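Local coordinates for Ice-binding protein (Colwellia, PDB 3WP9) that binds to the surface of ice crystals, inhibits their growth and suppresses ice recrystallization, which may protect membranes from freezing injury, at residues 18-23 / 204-209; 4-9 / 86-91; 118-123 / 138-143. All coordinates share one frame; numbering follows the deposited sequence.

Contact 1 (18-23 / 204-209); sequences SKSGIT and QTAVTL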
loop_
_atom_site.group_PDB
_atom_site.type_symbol
_atom_site.label_atom_id
_atom_site.label_comp_id
_atom_site.label_asym_id
_atom_site.label_seq_id
_atom_site.Cartn_x
_atom_site.Cartn_y
_atom_site.Cartn_z
ATOM N N SER A 18 8.188 -2.237 -5.687
ATOM C CA SER A 18 8.534 -3.550 -5.121
ATOM C C SER A 18 10.008 -3.885 -5.352
ATOM O O SER A 18 10.697 -3.201 -6.178
ATOM C CB SER A 18 7.675 -4.650 -5.790
ATOM O OG SER A 18 8.121 -4.845 -7.117
ATOM N N LYS A 19 10.420 -4.998 -4.771
ATOM C CA LYS A 19 11.831 -5.430 -4.961
ATOM C C LYS A 19 11.989 -6.552 -5.932
ATOM O O LYS A 19 13.100 -6.772 -6.491
ATOM C CB LYS A 19 12.397 -5.865 -3.638
ATOM C CG LYS A 19 12.475 -4.655 -2.697
ATOM C CD LYS A 19 13.196 -4.885 -1.405
ATOM C CE LYS A 19 14.618 -5.367 -1.635
ATOM N NZ LYS A 19 15.221 -5.482 -0.265
ATOM N N SER A 20 10.909 -7.310 -6.145
ATOM C CA SER A 20 11.069 -8.519 -6.903
ATOM C C SER A 20 10.044 -8.717 -8.024
ATOM O O SER A 20 9.853 -9.859 -8.466
ATOM C CB SER A 20 11.188 -9.730 -5.984
ATOM O OG SER A 20 9.910 -10.080 -5.586
ATOM N N GLY A 21 9.459 -7.623 -8.510
ATOM C CA GLY A 21 8.667 -7.664 -9.677
ATOM C C GLY A 21 7.257 -7.185 -9.403
ATOM O O GLY A 21 6.835 -7.098 -8.214
ATOM N N ILE A 22 6.575 -6.907 -10.478
ATOM C CA ILE A 22 5.151 -6.520 -10.418
ATOM C C ILE A 22 4.431 -7.345 -11.482
ATOM O O ILE A 22 4.809 -7.318 -12.674
ATOM C CB ILE A 22 4.932 -5.022 -10.706
ATOM C CG1 ILE A 22 5.661 -4.093 -9.719
ATOM C CG2 ILE A 22 3.457 -4.759 -10.769
ATOM C CD1 ILE A 22 5.469 -2.628 -10.107
ATOM N N THR A 23 3.401 -8.124 -11.067
ATOM C CA THR A 23 2.672 -8.954 -12.041
ATOM C C THR A 23 1.275 -8.363 -12.266
ATOM O O THR A 23 0.734 -7.641 -11.396
ATOM C CB THR A 23 2.513 -10.440 -11.660
ATOM O OG1 THR A 23 1.702 -10.555 -10.520
ATOM C CG2 THR A 23 3.824 -11.088 -11.297
ATOM N N GLN A 204 8.288 -5.310 -0.063
ATOM C CA GLN A 204 9.665 -5.742 -0.094
ATOM C C GLN A 204 9.917 -7.018 -0.882
ATOM O O GLN A 204 11.094 -7.414 -1.009
ATOM C CB GLN A 204 10.225 -5.809 1.315
ATOM C CG GLN A 204 10.375 -4.352 1.798
ATOM C CD GLN A 204 10.871 -4.228 3.187
ATOM O OE1 GLN A 204 11.803 -4.945 3.577
ATOM N NE2 GLN A 204 10.242 -3.335 3.989
ATOM N N THR A 205 8.858 -7.717 -1.320
ATOM C CA THR A 205 9.021 -8.702 -2.380
ATOM C C THR A 205 8.243 -8.207 -3.616
ATOM O O THR A 205 8.726 -7.241 -4.316
ATOM C CB THR A 205 8.752 -10.182 -1.960
ATOM O OG1 THR A 205 7.364 -10.384 -1.593
ATOM C CG2 THR A 205 9.665 -10.646 -0.773
ATOM N N ALA A 206 7.185 -8.882 -4.023
ATOM C CA ALA A 206 6.484 -8.571 -5.247
ATOM C C ALA A 206 5.094 -7.956 -4.965
ATOM O O ALA A 206 4.543 -8.143 -3.915
ATOM C CB ALA A 206 6.279 -9.871 -6.078
ATOM N N VAL A 207 4.598 -7.286 -5.995
ATOM C CA VAL A 207 3.188 -6.889 -6.065
ATOM C C VAL A 207 2.452 -7.640 -7.186
ATOM O O VAL A 207 2.943 -7.625 -8.310
ATOM C CB VAL A 207 3.079 -5.333 -6.242
ATOM C CG1 VAL A 207 1.618 -4.968 -6.391
ATOM C CG2 VAL A 207 3.780 -4.601 -5.093
ATOM N N THR A 208 1.278 -8.216 -6.901
ATOM C CA THR A 208 0.488 -8.893 -7.969
ATOM C C THR A 208 -0.865 -8.183 -8.109
ATOM O O THR A 208 -1.504 -7.956 -7.113
ATOM C CB THR A 208 0.370 -10.445 -7.689
ATOM O OG1 THR A 208 -0.524 -10.676 -6.568
ATOM C CG2 THR A 208 1.796 -11.075 -7.332
ATOM N N LEU A 209 -1.237 -7.794 -9.331
ATOM C CA LEU A 209 -2.507 -7.110 -9.549
ATOM C C LEU A 209 -3.358 -7.976 -10.455
ATOM O O LEU A 209 -2.819 -8.721 -11.331
ATOM C CB LEU A 209 -2.302 -5.774 -10.301
ATOM C CG LEU A 209 -1.329 -4.790 -9.597
ATOM C CD1 LEU A 209 -1.229 -3.548 -10.570
ATOM C CD2 LEU A 209 -1.806 -4.454 -8.165
HETATM O O HOH W 1 -0.931 -10.864 -11.168
#

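Contact 2 (4-9 / 86-91); sequences YAVELG and NDAAGR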
loop_
_atom_site.group_PDB
_atom_site.type_symbol
_atom_site.label_atom_id
_atom_site.label_comp_id
_atom_site.label_asym_id
_atom_site.label_seq_id
_atom_site.Cartn_x
_atom_site.Cartn_y
_atom_site.Cartn_z
ATOM N N TYR A 4 2.672 10.800 14.684
ATOM C CA TYR A 4 3.034 11.629 13.530
ATOM C C TYR A 4 3.056 10.690 12.312
ATOM O O TYR A 4 3.182 9.447 12.465
ATOM C CB TYR A 4 4.407 12.303 13.717
ATOM C CG TYR A 4 5.328 11.532 14.655
ATOM C CD1 TYR A 4 4.969 11.338 15.996
ATOM C CD2 TYR A 4 6.544 10.976 14.209
ATOM C CE1 TYR A 4 5.776 10.610 16.867
ATOM C CE2 TYR A 4 7.370 10.246 15.078
ATOM C CZ TYR A 4 6.985 10.061 16.418
ATOM O OH TYR A 4 7.765 9.330 17.335
ATOM N N ALA A 5 2.931 11.313 11.145
ATOM C CA ALA A 5 3.002 10.593 9.864
ATOM C C ALA A 5 4.285 9.751 9.789
ATOM O O ALA A 5 5.298 10.021 10.436
ATOM C CB ALA A 5 2.928 11.542 8.685
ATOM N N VAL A 6 4.221 8.710 8.973
ATOM C CA VAL A 6 5.404 7.960 8.583
ATOM C C VAL A 6 5.955 8.589 7.311
ATOM O O VAL A 6 5.281 8.610 6.276
ATOM C CB VAL A 6 5.065 6.491 8.356
ATOM C CG1 VAL A 6 6.254 5.760 7.720
ATOM C CG2 VAL A 6 4.582 5.821 9.646
ATOM N N GLU A 7 7.168 9.154 7.389
ATOM C CA GLU A 7 7.839 9.724 6.220
ATOM C C GLU A 7 8.265 8.603 5.223
ATOM O O GLU A 7 8.879 7.635 5.615
ATOM C CB GLU A 7 9.069 10.567 6.604
ATOM C CG GLU A 7 8.703 11.835 7.389
ATOM C CD GLU A 7 7.549 12.662 6.783
ATOM O OE1 GLU A 7 7.529 12.861 5.533
ATOM O OE2 GLU A 7 6.662 13.127 7.569
ATOM N N LEU A 8 7.908 8.794 3.954
ATOM C CA LEU A 8 8.157 7.761 2.914
ATOM C C LEU A 8 9.375 8.087 2.059
ATOM O O LEU A 8 9.826 7.281 1.274
ATOM C CB LEU A 8 6.885 7.585 2.018
ATOM C CG LEU A 8 5.596 7.225 2.741
ATOM C CD1 LEU A 8 4.541 7.130 1.612
ATOM C CD2 LEU A 8 5.769 5.917 3.536
ATOM N N GLY A 9 9.970 9.271 2.202
ATOM C CA GLY A 9 11.083 9.571 1.309
ATOM C C GLY A 9 10.786 9.412 -0.179
ATOM O O GLY A 9 9.708 9.828 -0.655
ATOM N N ASN A 86 10.365 0.352 8.874
ATOM C CA ASN A 86 10.854 0.179 10.219
ATOM C C ASN A 86 10.386 1.310 11.158
ATOM O O ASN A 86 10.127 1.078 12.341
ATOM C CB ASN A 86 12.383 0.126 10.218
ATOM C CG ASN A 86 12.928 -1.153 9.681
ATOM O OD1 ASN A 86 12.373 -2.263 9.894
ATOM N ND2 ASN A 86 14.102 -1.037 9.010
ATOM N N ASP A 87 10.217 2.494 10.603
ATOM C CA ASP A 87 9.696 3.653 11.338
ATOM C C ASP A 87 8.269 3.306 11.840
ATOM O O ASP A 87 7.949 3.355 13.036
ATOM C CB ASP A 87 9.665 4.874 10.417
ATOM C CG ASP A 87 9.061 6.054 11.063
ATOM O OD1 ASP A 87 9.068 6.063 12.323
ATOM O OD2 ASP A 87 8.646 6.982 10.357
ATOM N N ALA A 88 7.412 2.894 10.923
ATOM C CA ALA A 88 6.069 2.484 11.330
ATOM C C ALA A 88 6.039 1.351 12.370
ATOM O O ALA A 88 5.282 1.386 13.307
ATOM C CB ALA A 88 5.314 2.023 10.056
ATOM N N ALA A 89 6.847 0.303 12.192
ATOM C CA ALA A 89 6.821 -0.848 13.058
ATOM C C ALA A 89 7.227 -0.430 14.478
ATOM O O ALA A 89 6.842 -1.091 15.434
ATOM C CB ALA A 89 7.774 -1.897 12.516
ATOM N N GLY A 90 7.968 0.679 14.616
ATOM C CA GLY A 90 8.617 0.956 15.922
ATOM C C GLY A 90 7.873 1.975 16.754
ATOM O O GLY A 90 8.352 2.356 17.847
ATOM N N ARG A 91 6.724 2.457 16.280
ATOM C CA ARG A 91 6.066 3.563 16.967
ATOM C C ARG A 91 5.491 3.085 18.267
ATOM O O ARG A 91 5.074 1.918 18.403
ATOM C CB ARG A 91 4.954 4.186 16.162
ATOM C CG ARG A 91 5.431 4.823 14.924
ATOM C CD ARG A 91 6.447 5.920 15.195
ATOM N NE ARG A 91 6.714 6.587 13.920
ATOM C CZ ARG A 91 6.013 7.576 13.378
ATOM N NH1 ARG A 91 4.931 8.103 13.982
ATOM N NH2 ARG A 91 6.405 8.069 12.209
HETATM O O HOH W 2 8.555 9.511 9.800
HETATM O O HOH W 3 10.023 6.886 8.003
#

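Contact 3 (118-123 / 138-143); sequences SDVNIS and MQISGN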
loop_
_atom_site.group_PDB
_atom_site.type_symbol
_atom_site.label_atom_id
_atom_site.label_comp_id
_atom_site.label_asym_id
_atom_site.label_seq_id
_atom_site.Cartn_x
_atom_site.Cartn_y
_atom_site.Cartn_z
ATOM N N SER A 118 -0.935 -10.849 15.630
ATOM C CA SER A 118 -1.633 -11.886 14.911
ATOM C C SER A 118 -1.809 -11.379 13.470
ATOM O O SER A 118 -1.418 -10.265 13.117
ATOM C CB SER A 118 -3.081 -12.060 15.532
ATOM O OG SER A 118 -3.862 -10.809 15.526
ATOM N N ASP A 119 -2.508 -12.204 12.713
ATOM C CA ASP A 119 -3.093 -11.750 11.439
ATOM C C ASP A 119 -4.225 -10.730 11.745
ATOM O O ASP A 119 -4.827 -10.689 12.864
ATOM C CB ASP A 119 -3.763 -12.957 10.770
ATOM C CG ASP A 119 -2.795 -14.073 10.391
ATOM O OD1 ASP A 119 -1.603 -13.833 10.137
ATOM O OD2 ASP A 119 -3.258 -15.234 10.284
ATOM N N VAL A 120 -4.553 -9.991 10.697
ATOM C CA VAL A 120 -5.644 -9.055 10.798
ATOM C C VAL A 120 -6.480 -9.327 9.575
ATOM O O VAL A 120 -5.975 -9.468 8.478
ATOM C CB VAL A 120 -5.169 -7.612 10.815
ATOM C CG1 VAL A 120 -6.306 -6.607 10.518
ATOM C CG2 VAL A 120 -4.557 -7.311 12.238
ATOM N N ASN A 121 -7.764 -9.384 9.834
ATOM C CA ASN A 121 -8.750 -9.609 8.762
ATOM C C ASN A 121 -9.734 -8.478 8.721
ATOM O O ASN A 121 -10.241 -8.008 9.726
ATOM C CB ASN A 121 -9.514 -10.875 9.012
ATOM C CG ASN A 121 -8.629 -12.069 8.952
ATOM O OD1 ASN A 121 -8.084 -12.372 7.924
ATOM N ND2 ASN A 121 -8.453 -12.751 10.087
ATOM N N ILE A 122 -10.008 -8.083 7.520
ATOM C CA ILE A 122 -11.140 -7.144 7.281
ATOM C C ILE A 122 -12.310 -7.952 6.625
ATOM O O ILE A 122 -12.349 -8.058 5.381
ATOM C CB ILE A 122 -10.696 -6.027 6.340
ATOM C CG1 ILE A 122 -9.601 -5.117 6.950
ATOM C CG2 ILE A 122 -11.862 -5.085 6.118
ATOM C CD1 ILE A 122 -8.848 -4.295 5.969
ATOM N N SER A 123 -13.166 -8.582 7.444
ATOM C CA SER A 123 -14.140 -9.554 6.954
ATOM C C SER A 123 -15.452 -8.816 6.675
ATOM O O SER A 123 -16.300 -9.437 6.042
ATOM C CB SER A 123 -14.461 -10.673 7.958
ATOM O OG SER A 123 -13.252 -11.377 8.300
ATOM N N MET A 138 -1.001 1.021 11.656
ATOM C CA MET A 138 -1.461 -0.307 11.897
ATOM C C MET A 138 -0.265 -1.265 11.866
ATOM O O MET A 138 0.285 -1.523 10.839
ATOM C CB MET A 138 -2.534 -0.721 10.867
ATOM C CG MET A 138 -3.449 0.435 10.479
ATOM S SD MET A 138 -4.520 0.938 11.792
ATOM C CE MET A 138 -5.524 -0.467 12.009
ATOM N N GLN A 139 0.036 -1.834 13.015
ATOM C CA GLN A 139 1.267 -2.644 13.187
ATOM C C GLN A 139 0.853 -4.086 13.250
ATOM O O GLN A 139 0.322 -4.548 14.262
ATOM C CB GLN A 139 1.984 -2.261 14.497
ATOM C CG GLN A 139 2.442 -0.864 14.415
ATOM C CD GLN A 139 2.945 -0.376 15.756
ATOM O OE1 GLN A 139 2.621 -0.940 16.796
ATOM N NE2 GLN A 139 3.778 0.617 15.726
ATOM N N ILE A 140 1.032 -4.806 12.118
ATOM C CA ILE A 140 0.503 -6.151 11.985
ATOM C C ILE A 140 1.659 -7.176 11.856
ATOM O O ILE A 140 2.373 -7.197 10.879
ATOM C CB ILE A 140 -0.476 -6.249 10.765
ATOM C CG1 ILE A 140 -1.653 -5.304 11.017
ATOM C CG2 ILE A 140 -0.929 -7.692 10.567
ATOM C CD1 ILE A 140 -2.332 -4.953 9.695
ATOM N N SER A 141 1.759 -8.047 12.843
ATOM C CA SER A 141 2.869 -9.007 12.804
ATOM C C SER A 141 2.582 -10.275 11.976
ATOM O O SER A 141 3.518 -11.018 11.524
ATOM C CB SER A 141 3.402 -9.260 14.219
ATOM O OG SER A 141 2.581 -10.195 14.824
ATOM N N GLY A 142 1.288 -10.503 11.689
ATOM C CA GLY A 142 0.831 -11.570 10.832
ATOM C C GLY A 142 0.554 -11.019 9.407
ATOM O O GLY A 142 1.216 -10.087 8.896
ATOM N N ASN A 143 -0.472 -11.609 8.749
ATOM C CA ASN A 143 -0.811 -11.211 7.391
ATOM C C ASN A 143 -2.035 -10.325 7.495
ATOM O O ASN A 143 -2.756 -10.420 8.494
ATOM C CB ASN A 143 -1.250 -12.434 6.612
ATOM C CG ASN A 143 -0.165 -13.531 6.648
ATOM O OD1 ASN A 143 0.988 -13.238 6.366
ATOM N ND2 ASN A 143 -0.530 -14.718 7.075
HETATM O O HOH W 4 -3.541 -14.937 7.497
#

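Contact 1 (18-23 / 204-209)
Thr205 O takes two backbone N-H groups from the turn opposite, Lys19 N and Ser20 N, each at 2.8 Å. The first arrives in the carbonyl plane and the second from well above it, so one acceptor holds two successive residues of the turn. Beyond it the backbones settle into a parallel ladder: Val207 N gives its hydrogen to Gly21 O, Thr23 N to Val207 O at 2.8 Å, and Leu209 N to Thr23 O at 2.9 Å. Gly21 O is shared as well, since Ser18 OG reaches it within its own segment at 2.8 Å, from above the carbonyl plane. That reach depends on OG standing between the backbone N and the carbonyl carbon (chi1 72°). Gly21 has phi 121°, where a CB would jam against the carbonyl O of Ser20.

Thr23 and Thr208 lie side by side and point the same way, with Thr23 OG1 against Thr208 CB at 3.1 Å. A water bridges Thr23 OG1 and Leu209 O. This pair stands on one face of the sheet, Ile22 and Val207 on the other. Thr205 to Thr208 form a T-A/G-X-T/N motif, assigned to ice binding by similarity. At the turn, the aliphatic part of Lys19 runs over Gln204 O, CD coming within 3.3 Å of it.

Second-shell support comes from Thr36, whose OG1 hydrogen-bonds Ser18 OG. In this right-handed beta-helix the contact joins strand 22-25 to strand 207-210; Ile22, Val207 and Leu209 pack inward on Ile16 of strand 14-18, while Lys19 and Gln204 lean on Met81 of helix 71-89.

Contact 2 (4-9 / 86-91)
Arg91 NH2 is gripped between two oxygens, Ala5 O across the contact at 2.9 Å and Asp87 OD2 in its own segment at 3.1 Å, both close to the guanidinium plane. Asp87 OD2 also takes two waters, which carry its hold across to the backbone of Glu7: one water accepts from Glu7 N, the other donates to Glu7 O. The second carboxylate oxygen, Asp87 OD1, takes Arg91 NE at 2.9 Å, so the salt bridge is side-on, two guanidinium nitrogens meeting one oxygen each. OD1 too lies close to the guanidinium plane, although NE approaches it from above the carboxylate plane.

Arg91 also reaches the N-terminal loop through NH1, which donates to Tyr4 O at 2.7 Å, somewhat tilted from both planes. The Tyr4 ring then covers one guanidinium face in an offset cation-pi stack, Arg91 CZ lying 3.9 Å from the centroid of the Tyr4 ring and the planes 17° apart; NH1 sits over the ring. Val6 CG2 covers the opposite face, 3.9 Å from NH2. With bonds at its edge and a side chain on each face, the group has little freedom to turn, and the carboxylate probably balances its charge in this partly buried setting. A bend at chi2 (-59°) folds the arginine chain back toward Asp87, four residues earlier.

Val6 also brings CG2 against Ala88 CB, and its CG1 passes alongside Asp87 OD2. The contact thus ties the loop ahead of strand 14-18 to the C-terminal end of helix 71-89. Val6 reaches Ala84 of that helix as well as Ile137 and Phe164 of strands 136-140 and 163-167, lying between helix and sheet, and Arg91 rests on Ile137.

Contact 3 (118-123 / 138-143)
The carboxylate of Asp119 and the amide of Asn143 lie side by side, pointing the same way, their planes 24° apart. The bond between these residues does not run through the amide: Asp119 OD1 takes the backbone N-H of Asn143 at 2.9 Å, nearly straight at 167°, on its anti side and tilted out of the carboxylate plane. OD1 is also 3.4 Å from Asn143 ND2, but at a poor angle for a bond. A water instead links the two ends, accepting from ND2 and donating weakly to Asp119 OD2, while Asn143 OD1 is held by the backbone N of Tyr170.

With CG anti to its own carbonyl carbon (chi1 -63°), Asp119 turns its carboxylate back over the bend at Gly142 and Asn143. A leucine in its place would probably leave Asn143 N without its acceptor and the water without its weak link to this side of the turn.

The backbones meet on either side of this bond. Val120 N donates to Asn143 O at 2.9 Å, and Gly142 N makes a weak bond to Ser118 O at 3.1 Å. The CA atoms of Asp119 and Gly142 are just 4.0 Å apart, a closeness that suits glycine: a CB there would clash with Asp119 OD1 and Ser118 C. Further in, Val120 and Ile140 cross at about a right angle, CG2 of the valine meeting CG1 of the isoleucine at 3.7 Å, and Ile140 continues onto Trp116 and Trp165. This is a corner of a right-handed beta-helix, where successive coils turn from one parallel sheet into the next: strand 136-140 belongs to one, strand 120-122 to another.

From the N terminus, the loop at 4-9 comes first and is met again when the chain reaches the end of helix 71-89 at 86-91, closing contact 2. In between, the chain has passed 18-23, which waits until 204-209 for its partner, so contacts 1 and 2 cross. Contact 3 is local by comparison: 118-123 and 138-143 sit on consecutive coils, inside the long excursion that contact 1 closes and after contact 2 is complete. Contact 1 joins the first coil of the chain to the last, contact 2 fixes the N-terminal loop to the helix, and contact 3 binds neighbouring coils; Gln139 NE2 links the last two through Ala88 O and Arg91 O.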